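PDB 1IA6: cellulase CEL9M from Clostridium cellulolyticum, which probably hydrolyses internal beta-1,4-glucosidic linkages in cellulose and related beta-glucans, as an endoglucanase of glycoside hydrolase family 9. Local coordinates for residues D103-S108 / S159-L164; M165-K170 / L220-N225; L213-T218 / A264-Q269; V319-K322 / S328-D331. One frame throughout, in Å; residues are numbered along the deposited sequence.

The four contacts join helices of the (alpha/alpha)6 barrel characteristic of family 9 glycoside hydrolases. Interactions 1 and 2 use neighbouring parts of helix 152-169, which meets helix 91-107 in the first and helix 210-224 in the second; their centres lie about 12 Å apart. Interaction 3 takes up helix 210-224 again and pairs it with helix 260-271, about 14 Å from the centre of interaction 2, and along the chain these two contacts alternate. Interactions 1 to 3 are thus chained through two shared helices. Interaction 4, the last in sequence and a contact between consecutive helices, joins them through packing of Leu265 on Tyr320; its centre is about 30 Å from that of interaction 1.

Interaction 1: residues D103-S108 / S159-L164; sequences DYFLKS and SAALTL
The ring of Phe105 meets two residues of helix 152-169 in different ways. Leu162 CD2 lies at the ring edge, near its plane, while the methyl of Ala161 comes in obliquely, its CB 4.0 Å from Phe105 CE2. Across the contact no ring stacks on another. The neighbouring Tyr104 turns its ring elsewhere, with Ser108 OG 3.6 Å above one face and offset toward the rim.

Phe105 CG stands anti to the carbonyl carbon (chi1 -61°), which sends the ring across to the other helix. The CD2 methyl of Leu162 touches Phe105 CB at 4.3 Å and also reaches Leu106 CD2 at 4.5 Å. One branch of a single leucine therefore bridges two consecutive residues near the C-terminal end of helix 91-107. The axes of the two short helical segments are 123° apart and come within 10.8 Å, a fairly wide spacing that these side chains span. Helix 64-80 completes the cluster, since Ala71 touches both Phe105 and Ala161, and Leu187 of helix 174-193 packs on Leu162. The contact joins helices 91-107 and 152-169 of the (alpha/alpha)6 barrel typical of family 9 glycoside hydrolases.

Where helix 91-107 ends, Tyr104 O accepts from Ser108 N at 3.0 Å and from Ser108 OG at 2.9 Å. The two donors approach from opposite faces of the carbonyl plane, gripping the oxygen twice. Across the interface itself only carbon meets carbon; cohesion there must come from dispersion and the exclusion of water, with no hydrogen bond to fix direction.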
loop_
_atom_site.group_PDB
_atom_site.type_symbol
_atom_site.label_atom_id
_atom_site.label_comp_id
_atom_site.label_asym_id
_atom_site.label_seq_id
_atom_site.Cartn_x
_atom_site.Cartn_y
_atom_site.Cartn_z
ATOM N N ASP A 103 3.890 14.295 4.264
ATOM C CA ASP A 103 4.360 15.635 3.902
ATOM C C ASP A 103 3.792 15.990 2.530
ATOM O O ASP A 103 3.415 17.136 2.269
ATOM C CB ASP A 103 5.889 15.684 3.822
ATOM C CG ASP A 103 6.549 15.819 5.181
ATOM O OD1 ASP A 103 5.842 16.086 6.174
ATOM O OD2 ASP A 103 7.787 15.669 5.247
ATOM N N TYR A 104 3.746 14.991 1.654
ATOM C CA TYR A 104 3.231 15.164 0.302
ATOM C C TYR A 104 1.723 15.421 0.318
ATOM O O TYR A 104 1.233 16.304 -0.383
ATOM C CB TYR A 104 3.579 13.919 -0.527
ATOM C CG TYR A 104 2.945 13.834 -1.899
ATOM C CD1 TYR A 104 3.176 14.813 -2.868
ATOM C CD2 TYR A 104 2.137 12.749 -2.239
ATOM C CE1 TYR A 104 2.616 14.709 -4.144
ATOM C CE2 TYR A 104 1.573 12.636 -3.509
ATOM C CZ TYR A 104 1.817 13.618 -4.455
ATOM O OH TYR A 104 1.260 13.503 -5.711
ATOM N N PHE A 105 0.986 14.664 1.123
ATOM C CA PHE A 105 -0.458 14.859 1.200
ATOM C C PHE A 105 -0.806 16.265 1.694
ATOM O O PHE A 105 -1.735 16.898 1.185
ATOM C CB PHE A 105 -1.104 13.828 2.132
ATOM C CG PHE A 105 -0.905 12.404 1.698
ATOM C CD1 PHE A 105 -0.824 12.073 0.345
ATOM C CD2 PHE A 105 -0.809 11.391 2.639
ATOM C CE1 PHE A 105 -0.649 10.746 -0.059
ATOM C CE2 PHE A 105 -0.633 10.063 2.249
ATOM C CZ PHE A 105 -0.553 9.741 0.898
ATOM N N LEU A 106 -0.062 16.747 2.686
ATOM C CA LEU A 106 -0.311 18.075 3.236
ATOM C C LEU A 106 -0.042 19.169 2.204
ATOM O O LEU A 106 -0.814 20.118 2.091
ATOM C CB LEU A 106 0.542 18.303 4.489
ATOM C CG LEU A 106 0.144 17.484 5.724
ATOM C CD1 LEU A 106 1.133 17.734 6.857
ATOM C CD2 LEU A 106 -1.267 17.859 6.153
ATOM N N LYS A 107 1.043 19.031 1.449
ATOM C CA LYS A 107 1.382 20.012 0.420
ATOM C C LYS A 107 0.342 20.006 -0.703
ATOM O O LYS A 107 0.085 21.035 -1.334
ATOM C CB LYS A 107 2.772 19.710 -0.154
ATOM C CG LYS A 107 3.890 19.915 0.860
ATOM C CD LYS A 107 5.215 19.330 0.392
ATOM C CE LYS A 107 5.746 20.030 -0.845
ATOM N NZ LYS A 107 7.078 19.481 -1.228
ATOM N N SER A 108 -0.262 18.847 -0.937
ATOM C CA SER A 108 -1.268 18.698 -1.985
ATOM C C SER A 108 -2.647 19.220 -1.577
ATOM O O SER A 108 -3.585 19.162 -2.366
ATOM C CB SER A 108 -1.387 17.223 -2.390
ATOM O OG SER A 108 -0.146 16.710 -2.851
ATOM N N SER A 159 -7.209 10.466 3.954
ATOM C CA SER A 159 -7.655 10.876 5.281
ATOM C C SER A 159 -7.231 9.827 6.311
ATOM O O SER A 159 -6.697 10.161 7.371
ATOM C CB SER A 159 -9.180 11.036 5.298
ATOM O OG SER A 159 -9.660 11.341 6.599
ATOM N N ALA A 160 -7.466 8.556 5.995
ATOM C CA ALA A 160 -7.111 7.474 6.908
ATOM C C ALA A 160 -5.611 7.450 7.157
ATOM O O ALA A 160 -5.169 7.249 8.284
ATOM C CB ALA A 160 -7.575 6.128 6.345
ATOM N N ALA A 161 -4.828 7.653 6.104
ATOM C CA ALA A 161 -3.375 7.657 6.238
ATOM C C ALA A 161 -2.933 8.785 7.166
ATOM O O ALA A 161 -2.009 8.615 7.964
ATOM C CB ALA A 161 -2.722 7.827 4.864
ATOM N N LEU A 162 -3.593 9.937 7.055
ATOM C CA LEU A 162 -3.262 11.098 7.877
ATOM C C LEU A 162 -3.699 10.917 9.330
ATOM O O LEU A 162 -2.999 11.344 10.250
ATOM C CB LEU A 162 -3.895 12.362 7.287
ATOM C CG LEU A 162 -3.238 12.868 5.997
ATOM C CD1 LEU A 162 -4.107 13.944 5.358
ATOM C CD2 LEU A 162 -1.841 13.404 6.310
ATOM N N THR A 163 -4.849 10.285 9.537
ATOM C CA THR A 163 -5.331 10.043 10.895
ATOM C C THR A 163 -4.412 9.032 11.570
ATOM O O THR A 163 -4.085 9.161 12.748
ATOM C CB THR A 163 -6.763 9.487 10.894
ATOM O OG1 THR A 163 -7.635 10.434 10.271
ATOM C CG2 THR A 163 -7.243 9.231 12.331
ATOM N N LEU A 164 -3.995 8.018 10.820
ATOM C CA LEU A 164 -3.097 7.018 11.384
ATOM C C LEU A 164 -1.763 7.667 11.735
ATOM O O LEU A 164 -1.126 7.290 12.719
ATOM C CB LEU A 164 -2.911 5.856 10.406
ATOM C CG LEU A 164 -4.038 4.826 10.526
ATOM C CD1 LEU A 164 -4.134 3.961 9.272
ATOM C CD2 LEU A 164 -3.790 3.981 11.764
#

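Interaction 2: residues M165-K170 / L220-N225; sequences MYLNYK and LYTATN
Tyr166 overlaps the methyl of Ala223 with one flank of its ring: CD2 and CE2 both lie 3.8 Å from Ala223 CB, and the approach is oblique to the ring. With CG anti to the backbone N (chi1 160°), the ring is carried across to helix 210-224. Leu167 closes on the same alanine with its CD2 methyl, 4.1 Å from Ala223 CB. Its second methyl, CD1, goes to Thr222, where it meets CG2 at 4.2 Å; the two side chains cross at about a right angle. The leucine thus straddles two consecutive residues. The CA atoms of Leu167 and Ala223 are 6.8 Å apart, consistent with the small alanine side chain.

Here two helices of the (alpha/alpha)6 barrel, 152-169 and 210-224, meet near their C-terminal ends at the surface of the protein; their segments run in broadly the same direction, axes 39° apart. Tyr79 of helix 64-80 touches both Leu167 and Thr222, while Ala177 and Leu181 of helix 174-193 pack against Tyr166.

The hydroxyl of Tyr166 receives a weak hydrogen bond from Lys170 NZ, at 3.3 Å. On the partner helix Thr224 OG1 donates to Leu220 O at 2.7 Å, tilted from the carbonyl plane, while Thr224 N reaches that oxygen from the opposite face. Asn225 then leaves the helix with a positive phi of 64°.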
loop_
_atom_site.group_PDB
_atom_site.type_symbol
_atom_site.label_atom_id
_atom_site.label_comp_id
_atom_site.label_asym_id
_atom_site.label_seq_id
_atom_site.Cartn_x
_atom_site.Cartn_y
_atom_site.Cartn_z
ATOM N N MET A 165 -1.340 8.654 10.950
ATOM C CA MET A 165 -0.084 9.330 11.256
ATOM C C MET A 165 -0.255 10.097 12.571
ATOM O O MET A 165 0.650 10.125 13.406
ATOM C CB MET A 165 0.321 10.289 10.131
ATOM C CG MET A 165 1.724 10.861 10.315
ATOM S SD MET A 165 2.967 9.547 10.460
ATOM C CE MET A 165 4.469 10.433 10.067
ATOM N N TYR A 166 -1.418 10.717 12.758
ATOM C CA TYR A 166 -1.676 11.439 14.001
ATOM C C TYR A 166 -1.522 10.453 15.159
ATOM O O TYR A 166 -0.848 10.738 16.146
ATOM C CB TYR A 166 -3.096 12.017 14.010
ATOM C CG TYR A 166 -3.610 12.359 15.395
ATOM C CD1 TYR A 166 -3.136 13.477 16.084
ATOM C CD2 TYR A 166 -4.547 11.540 16.032
ATOM C CE1 TYR A 166 -3.580 13.770 17.380
ATOM C CE2 TYR A 166 -4.998 11.823 17.329
ATOM C CZ TYR A 166 -4.506 12.940 17.994
ATOM O OH TYR A 166 -4.926 13.220 19.276
ATOM N N LEU A 167 -2.140 9.284 15.020
ATOM C CA LEU A 167 -2.086 8.259 16.059
ATOM C C LEU A 167 -0.679 7.712 16.289
ATOM O O LEU A 167 -0.297 7.440 17.425
ATOM C CB LEU A 167 -3.032 7.108 15.710
ATOM C CG LEU A 167 -4.523 7.466 15.691
ATOM C CD1 LEU A 167 -5.329 6.337 15.055
ATOM C CD2 LEU A 167 -4.993 7.745 17.113
ATOM N N ASN A 168 0.090 7.562 15.215
ATOM C CA ASN A 168 1.445 7.025 15.317
ATOM C C ASN A 168 2.536 8.058 15.604
ATOM O O ASN A 168 3.638 7.692 16.003
ATOM C CB ASN A 168 1.837 6.289 14.021
ATOM C CG ASN A 168 1.010 5.040 13.768
ATOM O OD1 ASN A 168 0.707 4.288 14.689
ATOM N ND2 ASN A 168 0.662 4.802 12.502
ATOM N N TYR A 169 2.231 9.339 15.419
ATOM C CA TYR A 169 3.237 10.387 15.593
ATOM C C TYR A 169 2.999 11.391 16.724
ATOM O O TYR A 169 3.877 12.204 17.025
ATOM C CB TYR A 169 3.365 11.151 14.270
ATOM C CG TYR A 169 4.756 11.638 13.932
ATOM C CD1 TYR A 169 5.801 10.737 13.725
ATOM C CD2 TYR A 169 5.015 12.997 13.761
ATOM C CE1 TYR A 169 7.067 11.179 13.347
ATOM C CE2 TYR A 169 6.277 13.448 13.384
ATOM C CZ TYR A 169 7.296 12.533 13.177
ATOM O OH TYR A 169 8.538 12.974 12.781
ATOM N N LYS A 170 1.827 11.337 17.350
ATOM C CA LYS A 170 1.487 12.281 18.417
ATOM C C LYS A 170 2.478 12.342 19.577
ATOM O O LYS A 170 2.629 13.388 20.206
ATOM C CB LYS A 170 0.083 11.984 18.957
ATOM C CG LYS A 170 -0.076 10.603 19.571
ATOM C CD LYS A 170 -1.546 10.261 19.813
ATOM C CE LYS A 170 -2.185 11.195 20.827
ATOM N NZ LYS A 170 -3.601 10.825 21.113
ATOM N N LEU A 220 -11.234 8.158 12.210
ATOM C CA LEU A 220 -11.516 9.454 12.808
ATOM C C LEU A 220 -12.196 9.235 14.156
ATOM O O LEU A 220 -12.032 10.033 15.078
ATOM C CB LEU A 220 -12.383 10.301 11.871
ATOM C CG LEU A 220 -11.544 10.969 10.770
ATOM C CD1 LEU A 220 -12.436 11.502 9.661
ATOM C CD2 LEU A 220 -10.711 12.083 11.384
ATOM N N TYR A 221 -12.951 8.145 14.282
ATOM C CA TYR A 221 -13.599 7.847 15.556
ATOM C C TYR A 221 -12.529 7.479 16.584
ATOM O O TYR A 221 -12.531 7.976 17.706
ATOM C CB TYR A 221 -14.577 6.678 15.429
ATOM C CG TYR A 221 -15.117 6.235 16.774
ATOM C CD1 TYR A 221 -15.979 7.054 17.504
ATOM C CD2 TYR A 221 -14.724 5.022 17.340
ATOM C CE1 TYR A 221 -16.437 6.674 18.770
ATOM C CE2 TYR A 221 -15.173 4.632 18.604
ATOM C CZ TYR A 221 -16.028 5.461 19.311
ATOM O OH TYR A 221 -16.474 5.078 20.557
ATOM N N THR A 222 -11.616 6.597 16.197
ATOM C CA THR A 222 -10.552 6.173 17.098
ATOM C C THR A 222 -9.728 7.364 17.599
ATOM O O THR A 222 -9.302 7.396 18.751
ATOM C CB THR A 222 -9.608 5.169 16.406
ATOM O OG1 THR A 222 -10.351 4.004 16.021
ATOM C CG2 THR A 222 -8.476 4.758 17.343
ATOM N N ALA A 223 -9.522 8.350 16.734
ATOM C CA ALA A 223 -8.730 9.516 17.103
ATOM C C ALA A 223 -9.486 10.594 17.872
ATOM O O ALA A 223 -8.889 11.302 18.678
ATOM C CB ALA A 223 -8.103 10.131 15.853
ATOM N N THR A 224 -10.791 10.708 17.643
ATOM C CA THR A 224 -11.580 11.761 18.288
ATOM C C THR A 224 -12.623 11.323 19.317
ATOM O O THR A 224 -13.102 12.146 20.096
ATOM C CB THR A 224 -12.320 12.598 17.229
ATOM O OG1 THR A 224 -13.341 11.795 16.620
ATOM C CG2 THR A 224 -11.354 13.067 16.146
ATOM N N ASN A 225 -12.976 10.042 19.316
ATOM C CA ASN A 225 -13.994 9.523 20.225
ATOM C C ASN A 225 -15.351 10.165 19.935
ATOM O O ASN A 225 -16.237 10.179 20.790
ATOM C CB ASN A 225 -13.605 9.769 21.688
ATOM C CG ASN A 225 -12.428 8.915 22.129
ATOM O OD1 ASN A 225 -12.473 7.687 22.046
ATOM N ND2 ASN A 225 -11.368 9.564 22.604
#

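Interaction 3: residues L213-T218 / A264-Q269; sequences LAWAAT and ALRLAQ
Arg266 reaches from helix 260-271 toward Thr218 and Trp215 of helix 210-224, two helices of the (alpha/alpha)6 barrel whose segment axes are inclined at 43°. Its CB lies 3.8 Å from Thr218 OG1, and CG turns to the indole, 4.0 Å from Trp215 CZ3. CD touches both, 3.8 Å from Trp215 CZ3 and 3.5 Å from Thr218 OG1. Bends at chi2 and chi3 then fold the chain so that the guanidinium stands perpendicular to the indole plane. At the tip, NH1 makes a weak hydrogen bond to Thr218 OG1 (3.2 Å, angle 151° at the hydrogen). Thr218 O lies near the guanidinium plane, at its edge, also 3.2 Å from NH1. NH2 goes on to Thr222 OG1, one turn further along, and Trp219 adds a cation-pi contact, so the buried guanidinium has several partners.

Thr218 OG1 serves both helices: it accepts from Arg266 and donates to Trp215 O at 2.8 Å. It occupies the position between backbone N and carbonyl carbon (chi1 67°), within reach of that carbonyl of its own helix. Trp215 meets Trp219 and Trp76 edge to face, and its indole lies close to Asp211 and Asp212, ligands of the bound calcium ion. With OG1 so placed, the threonine methyl CG2 is anti to the carbonyl carbon and packs at 3.9 Å on Leu267 CD2.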
loop_
_atom_site.group_PDB
_atom_site.type_symbol
_atom_site.label_atom_id
_atom_site.label_comp_id
_atom_site.label_asym_id
_atom_site.label_seq_id
_atom_site.Cartn_x
_atom_site.Cartn_y
_atom_site.Cartn_z
ATOM N N LEU A 213 -14.953 5.507 2.579
ATOM C CA LEU A 213 -15.543 6.467 3.506
ATOM C C LEU A 213 -15.733 5.841 4.885
ATOM O O LEU A 213 -15.437 6.463 5.905
ATOM C CB LEU A 213 -16.897 6.958 2.987
ATOM C CG LEU A 213 -16.872 8.032 1.898
ATOM C CD1 LEU A 213 -18.278 8.230 1.351
ATOM C CD2 LEU A 213 -16.335 9.339 2.471
ATOM N N ALA A 214 -16.233 4.607 4.910
ATOM C CA ALA A 214 -16.470 3.899 6.165
ATOM C C ALA A 214 -15.148 3.683 6.889
ATOM O O ALA A 214 -15.037 3.913 8.091
ATOM C CB ALA A 214 -17.141 2.561 5.890
ATOM N N TRP A 215 -14.149 3.231 6.141
ATOM C CA TRP A 215 -12.811 2.989 6.668
ATOM C C TRP A 215 -12.220 4.265 7.283
ATOM O O TRP A 215 -11.746 4.251 8.420
ATOM C CB TRP A 215 -11.939 2.451 5.521
ATOM C CG TRP A 215 -10.452 2.452 5.716
ATOM C CD1 TRP A 215 -9.547 3.264 5.084
ATOM C CD2 TRP A 215 -9.677 1.530 6.499
ATOM N NE1 TRP A 215 -8.265 2.898 5.414
ATOM C CE2 TRP A 215 -8.315 1.839 6.281
ATOM C CE3 TRP A 215 -10.003 0.472 7.358
ATOM C CZ2 TRP A 215 -7.277 1.125 6.892
ATOM C CZ3 TRP A 215 -8.968 -0.238 7.966
ATOM C CH2 TRP A 215 -7.621 0.093 7.727
ATOM N N ALA A 216 -12.262 5.367 6.539
ATOM C CA ALA A 216 -11.731 6.635 7.032
ATOM C C ALA A 216 -12.489 7.090 8.276
ATOM O O ALA A 216 -11.900 7.633 9.209
ATOM C CB ALA A 216 -11.824 7.701 5.943
ATOM N N ALA A 217 -13.797 6.856 8.280
ATOM C CA ALA A 217 -14.643 7.239 9.402
ATOM C C ALA A 217 -14.281 6.486 10.682
ATOM O O ALA A 217 -14.285 7.070 11.764
ATOM C CB ALA A 217 -16.115 7.005 9.049
ATOM N N THR A 218 -13.962 5.197 10.569
ATOM C CA THR A 218 -13.614 4.436 11.766
ATOM C C THR A 218 -12.332 4.969 12.405
ATOM O O THR A 218 -12.197 4.959 13.628
ATOM C CB THR A 218 -13.446 2.916 11.488
ATOM O OG1 THR A 218 -12.304 2.688 10.658
ATOM C CG2 THR A 218 -14.696 2.353 10.814
ATOM N N ALA A 264 -15.102 -3.550 7.538
ATOM C CA ALA A 264 -15.984 -4.413 8.318
ATOM C C ALA A 264 -15.269 -4.897 9.576
ATOM O O ALA A 264 -15.877 -5.008 10.640
ATOM C CB ALA A 264 -16.436 -5.605 7.483
ATOM N N LEU A 265 -13.979 -5.191 9.459
ATOM C CA LEU A 265 -13.213 -5.647 10.615
ATOM C C LEU A 265 -13.235 -4.591 11.724
ATOM O O LEU A 265 -13.494 -4.907 12.888
ATOM C CB LEU A 265 -11.763 -5.944 10.217
ATOM C CG LEU A 265 -10.787 -6.331 11.335
ATOM C CD1 LEU A 265 -11.224 -7.634 11.987
ATOM C CD2 LEU A 265 -9.389 -6.487 10.754
ATOM N N ARG A 266 -12.976 -3.336 11.365
ATOM C CA ARG A 266 -12.964 -2.266 12.356
ATOM C C ARG A 266 -14.351 -1.987 12.932
ATOM O O ARG A 266 -14.483 -1.686 14.122
ATOM C CB ARG A 266 -12.379 -0.978 11.760
ATOM C CG ARG A 266 -10.944 -1.127 11.271
ATOM C CD ARG A 266 -10.121 0.113 11.597
ATOM N NE ARG A 266 -9.775 0.169 13.016
ATOM C CZ ARG A 266 -9.939 1.238 13.790
ATOM N NH1 ARG A 266 -10.450 2.353 13.292
ATOM N NH2 ARG A 266 -9.588 1.192 15.068
ATOM N N LEU A 267 -15.383 -2.085 12.100
ATOM C CA LEU A 267 -16.744 -1.846 12.572
ATOM C C LEU A 267 -17.207 -2.950 13.521
ATOM O O LEU A 267 -17.984 -2.697 14.444
ATOM C CB LEU A 267 -17.709 -1.713 11.388
ATOM C CG LEU A 267 -17.699 -0.334 10.719
ATOM C CD1 LEU A 267 -18.659 -0.318 9.530
ATOM C CD2 LEU A 267 -18.103 0.727 11.740
ATOM N N ALA A 268 -16.729 -4.171 13.302
ATOM C CA ALA A 268 -17.092 -5.280 14.179
ATOM C C ALA A 268 -16.494 -5.005 15.552
ATOM O O ALA A 268 -17.136 -5.210 16.579
ATOM C CB ALA A 268 -16.547 -6.597 13.628
ATOM N N GLN A 269 -15.257 -4.519 15.552
ATOM C CA GLN A 269 -14.528 -4.209 16.778
ATOM C C GLN A 269 -15.148 -3.041 17.536
ATOM O O GLN A 269 -15.283 -3.081 18.760
ATOM C CB GLN A 269 -13.074 -3.880 16.430
ATOM C CG GLN A 269 -12.165 -3.636 17.621
ATOM C CD GLN A 269 -10.727 -3.397 17.200
ATOM O OE1 GLN A 269 -10.315 -3.788 16.107
ATOM N NE2 GLN A 269 -9.952 -2.768 18.074
#

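Interaction 4: residues V319-K322 / S328-D331; sequences VYCK and SLLD
Tyr320 and Leu329 cross obliquely: the CD1 methyl of the leucine comes to one flank of the phenol ring, 3.6 Å from Tyr320 CD2 and 3.8 Å from Tyr320 CE2. The ring is swung out by a CG anti to the backbone N (chi1 176°), while Leu329 extends toward it from the facing helix. Next to this pair, Cys321 SG touches two leucines, the CB of Leu329 at 3.8 Å and the CD2 methyl of Leu330 at 3.9 Å, and Leu330 CG lies only slightly further off. Cys321 CB also touches the CD2 methyl of Leu330, at 4.1 Å. The first torsion of the cysteine (chi1 -75°) sets SG anti to the carbonyl carbon, which directs the sulfur across the interface.

The contact closes a tight helical hairpin: helix 306-323 is followed after a very short turn by helix 327-341, so that the end of one packs on the start of the next, with Cys321 and Leu330 facing each other at 7.5 Å between CA atoms. Paired helices of this kind build the (alpha/alpha)6 barrel.

Phe284 of helix 274-289 meets the Tyr320 ring edge to face and also touches Leu329, extending the apolar cluster to a third helix. Leu330 packs further on Leu318 and on Phe430 near the modelled C-terminal end. Away from the leucines, Lys322 NZ forms a salt bridge with Glu80 OE1.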
loop_
_atom_site.group_PDB
_atom_site.type_symbol
_atom_site.label_atom_id
_atom_site.label_comp_id
_atom_site.label_asym_id
_atom_site.label_seq_id
_atom_site.Cartn_x
_atom_site.Cartn_y
_atom_site.Cartn_z
ATOM N N VAL A 319 -4.387 -9.349 11.956
ATOM C CA VAL A 319 -4.870 -8.243 12.778
ATOM C C VAL A 319 -6.068 -8.775 13.561
ATOM O O VAL A 319 -6.218 -8.509 14.755
ATOM C CB VAL A 319 -5.307 -7.042 11.912
ATOM C CG1 VAL A 319 -5.929 -5.961 12.787
ATOM C CG2 VAL A 319 -4.105 -6.484 11.169
ATOM N N TYR A 320 -6.912 -9.542 12.878
ATOM C CA TYR A 320 -8.089 -10.140 13.494
ATOM C C TYR A 320 -7.675 -11.066 14.641
ATOM O O TYR A 320 -8.322 -11.096 15.689
ATOM C CB TYR A 320 -8.869 -10.943 12.449
ATOM C CG TYR A 320 -10.065 -11.682 12.994
ATOM C CD1 TYR A 320 -11.248 -11.008 13.294
ATOM C CD2 TYR A 320 -10.018 -13.059 13.211
ATOM C CE1 TYR A 320 -12.359 -11.690 13.793
ATOM C CE2 TYR A 320 -11.120 -13.749 13.712
ATOM C CZ TYR A 320 -12.287 -13.058 13.998
ATOM O OH TYR A 320 -13.385 -13.739 14.478
ATOM N N CYS A 321 -6.593 -11.814 14.440
ATOM C CA CYS A 321 -6.116 -12.754 15.456
ATOM C C CYS A 321 -5.629 -12.129 16.761
ATOM O O CYS A 321 -5.453 -12.832 17.757
ATOM C CB CYS A 321 -5.018 -13.648 14.875
ATOM S SG CYS A 321 -5.654 -14.928 13.772
ATOM N N LYS A 322 -5.405 -10.819 16.763
ATOM C CA LYS A 322 -4.961 -10.150 17.981
ATOM C C LYS A 322 -6.012 -10.325 19.073
ATOM O O LYS A 322 -5.683 -10.625 20.222
ATOM C CB LYS A 322 -4.740 -8.656 17.730
ATOM C CG LYS A 322 -3.521 -8.338 16.880
ATOM C CD LYS A 322 -3.387 -6.839 16.641
ATOM C CE LYS A 322 -3.226 -6.072 17.949
ATOM N NZ LYS A 322 -3.121 -4.603 17.716
ATOM N N SER A 328 -6.551 -21.791 12.757
ATOM C CA SER A 328 -6.708 -22.085 11.336
ATOM C C SER A 328 -6.276 -20.870 10.517
ATOM O O SER A 328 -5.749 -21.011 9.415
ATOM C CB SER A 328 -8.159 -22.448 11.007
ATOM O OG SER A 328 -9.016 -21.324 11.111
ATOM N N LEU A 329 -6.493 -19.679 11.067
ATOM C CA LEU A 329 -6.114 -18.444 10.388
ATOM C C LEU A 329 -4.610 -18.222 10.492
ATOM O O LEU A 329 -3.969 -17.793 9.532
ATOM C CB LEU A 329 -6.862 -17.249 10.990
ATOM C CG LEU A 329 -8.383 -17.261 10.811
ATOM C CD1 LEU A 329 -9.002 -16.073 11.537
ATOM C CD2 LEU A 329 -8.722 -17.214 9.329
ATOM N N LEU A 330 -4.046 -18.521 11.658
ATOM C CA LEU A 330 -2.614 -18.363 11.865
ATOM C C LEU A 330 -1.834 -19.315 10.966
ATOM O O LEU A 330 -0.796 -18.947 10.421
ATOM C CB LEU A 330 -2.252 -18.617 13.332
ATOM C CG LEU A 330 -2.708 -17.533 14.312
ATOM C CD1 LEU A 330 -2.461 -17.987 15.740
ATOM C CD2 LEU A 330 -1.965 -16.236 14.018
ATOM N N ASP A 331 -2.335 -20.537 10.807
ATOM C CA ASP A 331 -1.655 -21.509 9.960
ATOM C C ASP A 331 -1.721 -21.098 8.495
ATOM O O ASP A 331 -0.744 -21.232 7.761
ATOM C CB ASP A 331 -2.267 -22.903 10.120
ATOM C CG ASP A 331 -2.062 -23.477 11.507
ATOM O OD1 ASP A 331 -0.998 -23.220 12.110
ATOM O OD2 ASP A 331 -2.962 -24.196 11.989
#